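Local coordinates for periplasmic solute binding protein (Pectobacterium atrosepticum, PDB 4RY1) that probably binds a sugar in the periplasm and hands it to an ABC-type importer, at residues S166-L172 with L373-T378. Sequence-based numbering, arbitrary orientation.
Sequences SDVLDIL and LVQLWT
The N-terminal end of helix 169-183, with the Asx turn leading into it, is fastened to helix 371-385 by three side chains of that second helix, Gln375, Trp377 and Thr378, which bond to the backbone of Ser166 and Val168. Trp377 NE1 donates to Val168 O at 2.9 Å, from above the carbonyl plane; the same oxygen takes Leu172 N in the first helical turn, so two donors grip it. Tryptophan suits this place because its N-H serves the carbonyl while its broad face takes apolar cover: Leu172 CB lies 3.7 Å from the centroid of the five-membered ring of Trp377 in a CH-pi contact, and CD1 of the same leucine sits over the ring system. With CG of Trp377 anti to the backbone N (chi1 166°), the indole reaches across to this helix start.

Thr378 OG1, a hydroxyl able to accept and donate at once, bridges the two segments, accepting from Val168 N at 3.0 Å and donating to Val374 O at 2.8 Å. That carbonyl also holds Thr378 N, from the face opposite to Thr378 OG1. Further out, Gln375, an amide on a flexible chain, bends at chi2 (-51°) to bring NE2 within 2.9 Å of Ser166 O, a bond lying in the carbonyl plane and close to the amide plane. Asp167, well placed ahead of a helix, accepts through OD1 from Leu169 N to close the Asx turn, and its OD2 rests 3.6 Å from Val374 CG1; branched Val374 spares CG2 for Leu169 CD1.

Helix 199-214 packs beside the junction, where Phe206 meets the Trp377 ring and Leu205 touches Leu172, while helix 391-409 backs Leu373 and Trp377, and Arg118 of strand 107-123 touches Leu169.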
# COMPACT_ATOMS: atom_id res chain seq x y z
N SER A 166 13.68 -5.53 6.10
CA SER A 166 13.53 -4.11 6.42
C SER A 166 12.20 -3.81 7.11
O SER A 166 12.12 -2.97 8.01
CB SER A 166 13.68 -3.25 5.15
OG SER A 166 15.01 -3.36 4.66
N ASP A 167 11.15 -4.49 6.67
CA ASP A 167 9.80 -4.20 7.12
C ASP A 167 8.95 -5.40 6.71
O ASP A 167 9.14 -5.91 5.61
CB ASP A 167 9.43 -2.85 6.46
CG ASP A 167 7.97 -2.58 6.26
OD1 ASP A 167 7.17 -3.46 5.90
OD2 ASP A 167 7.64 -1.37 6.41
N VAL A 168 8.09 -5.88 7.60
CA VAL A 168 7.23 -7.04 7.30
C VAL A 168 5.75 -6.66 7.46
O VAL A 168 4.90 -7.43 7.89
CB VAL A 168 7.64 -8.31 8.09
CG1 VAL A 168 6.95 -9.55 7.51
CG2 VAL A 168 9.17 -8.45 8.05
N LEU A 169 5.43 -5.45 7.03
CA LEU A 169 4.04 -4.99 7.06
C LEU A 169 3.14 -5.87 6.19
O LEU A 169 1.98 -6.10 6.51
CB LEU A 169 3.93 -3.54 6.59
CG LEU A 169 2.52 -2.95 6.42
CD1 LEU A 169 1.72 -2.98 7.71
CD2 LEU A 169 2.58 -1.53 5.90
N ASP A 170 3.65 -6.33 5.05
CA ASP A 170 2.82 -7.17 4.17
C ASP A 170 2.28 -8.40 4.90
O ASP A 170 1.09 -8.71 4.81
CB ASP A 170 3.51 -7.58 2.86
CG ASP A 170 4.80 -8.35 3.04
OD1 ASP A 170 5.43 -8.32 4.11
OD2 ASP A 170 5.20 -8.96 2.05
N ILE A 171 3.14 -9.12 5.61
CA ILE A 171 2.68 -10.34 6.29
C ILE A 171 1.87 -10.00 7.54
O ILE A 171 0.92 -10.74 7.85
CB ILE A 171 3.82 -11.33 6.58
CG1 ILE A 171 4.64 -11.62 5.32
CG2 ILE A 171 3.27 -12.63 7.18
CD1 ILE A 171 3.88 -12.17 4.14
N LEU A 172 2.16 -8.89 8.20
CA LEU A 172 1.28 -8.40 9.28
C LEU A 172 -0.13 -8.19 8.74
O LEU A 172 -1.12 -8.54 9.38
CB LEU A 172 1.80 -7.10 9.87
CG LEU A 172 0.92 -6.47 10.95
CD1 LEU A 172 0.86 -7.37 12.15
CD2 LEU A 172 1.48 -5.11 11.32
N LEU A 373 5.30 0.62 15.18
CA LEU A 373 4.57 -0.65 15.33
C LEU A 373 5.10 -1.70 14.34
O LEU A 373 5.34 -2.85 14.68
CB LEU A 373 3.08 -0.40 15.16
CG LEU A 373 2.16 -1.60 15.36
CD1 LEU A 373 0.84 -1.15 15.99
CD2 LEU A 373 1.89 -2.36 14.07
N VAL A 374 5.24 -1.29 13.08
CA VAL A 374 5.72 -2.21 12.05
C VAL A 374 7.14 -2.68 12.35
O VAL A 374 7.47 -3.84 12.14
CB VAL A 374 5.64 -1.56 10.66
CG1 VAL A 374 6.37 -2.38 9.61
CG2 VAL A 374 4.18 -1.36 10.28
N GLN A 375 7.99 -1.78 12.85
CA GLN A 375 9.35 -2.18 13.25
C GLN A 375 9.38 -3.10 14.46
O GLN A 375 10.18 -4.04 14.49
CB GLN A 375 10.25 -0.96 13.46
CG GLN A 375 10.65 -0.34 12.14
CD GLN A 375 11.22 -1.35 11.14
OE1 GLN A 375 12.21 -2.03 11.45
NE2 GLN A 375 10.59 -1.48 9.97
N LEU A 376 8.46 -2.90 15.39
CA LEU A 376 8.34 -3.79 16.54
C LEU A 376 7.93 -5.20 16.09
O LEU A 376 8.49 -6.19 16.54
CB LEU A 376 7.34 -3.24 17.55
CG LEU A 376 7.41 -3.94 18.91
CD1 LEU A 376 8.73 -3.66 19.61
CD2 LEU A 376 6.27 -3.52 19.82
N TRP A 377 6.94 -5.27 15.21
CA TRP A 377 6.55 -6.52 14.55
C TRP A 377 7.73 -7.19 13.86
O TRP A 377 8.01 -8.38 14.05
CB TRP A 377 5.43 -6.22 13.54
CG TRP A 377 5.10 -7.29 12.55
CD1 TRP A 377 5.40 -7.28 11.22
CD2 TRP A 377 4.36 -8.51 12.77
NE1 TRP A 377 4.93 -8.41 10.61
CE2 TRP A 377 4.28 -9.18 11.53
CE3 TRP A 377 3.77 -9.10 13.89
CZ2 TRP A 377 3.61 -10.38 11.37
CZ3 TRP A 377 3.12 -10.31 13.74
CH2 TRP A 377 3.06 -10.95 12.50
N THR A 378 8.44 -6.40 13.06
CA THR A 378 9.56 -6.89 12.25
C THR A 378 10.67 -7.47 13.11
O THR A 378 11.14 -8.60 12.89
CB THR A 378 10.08 -5.77 11.33
OG1 THR A 378 9.02 -5.36 10.44
CG2 THR A 378 11.30 -6.20 10.54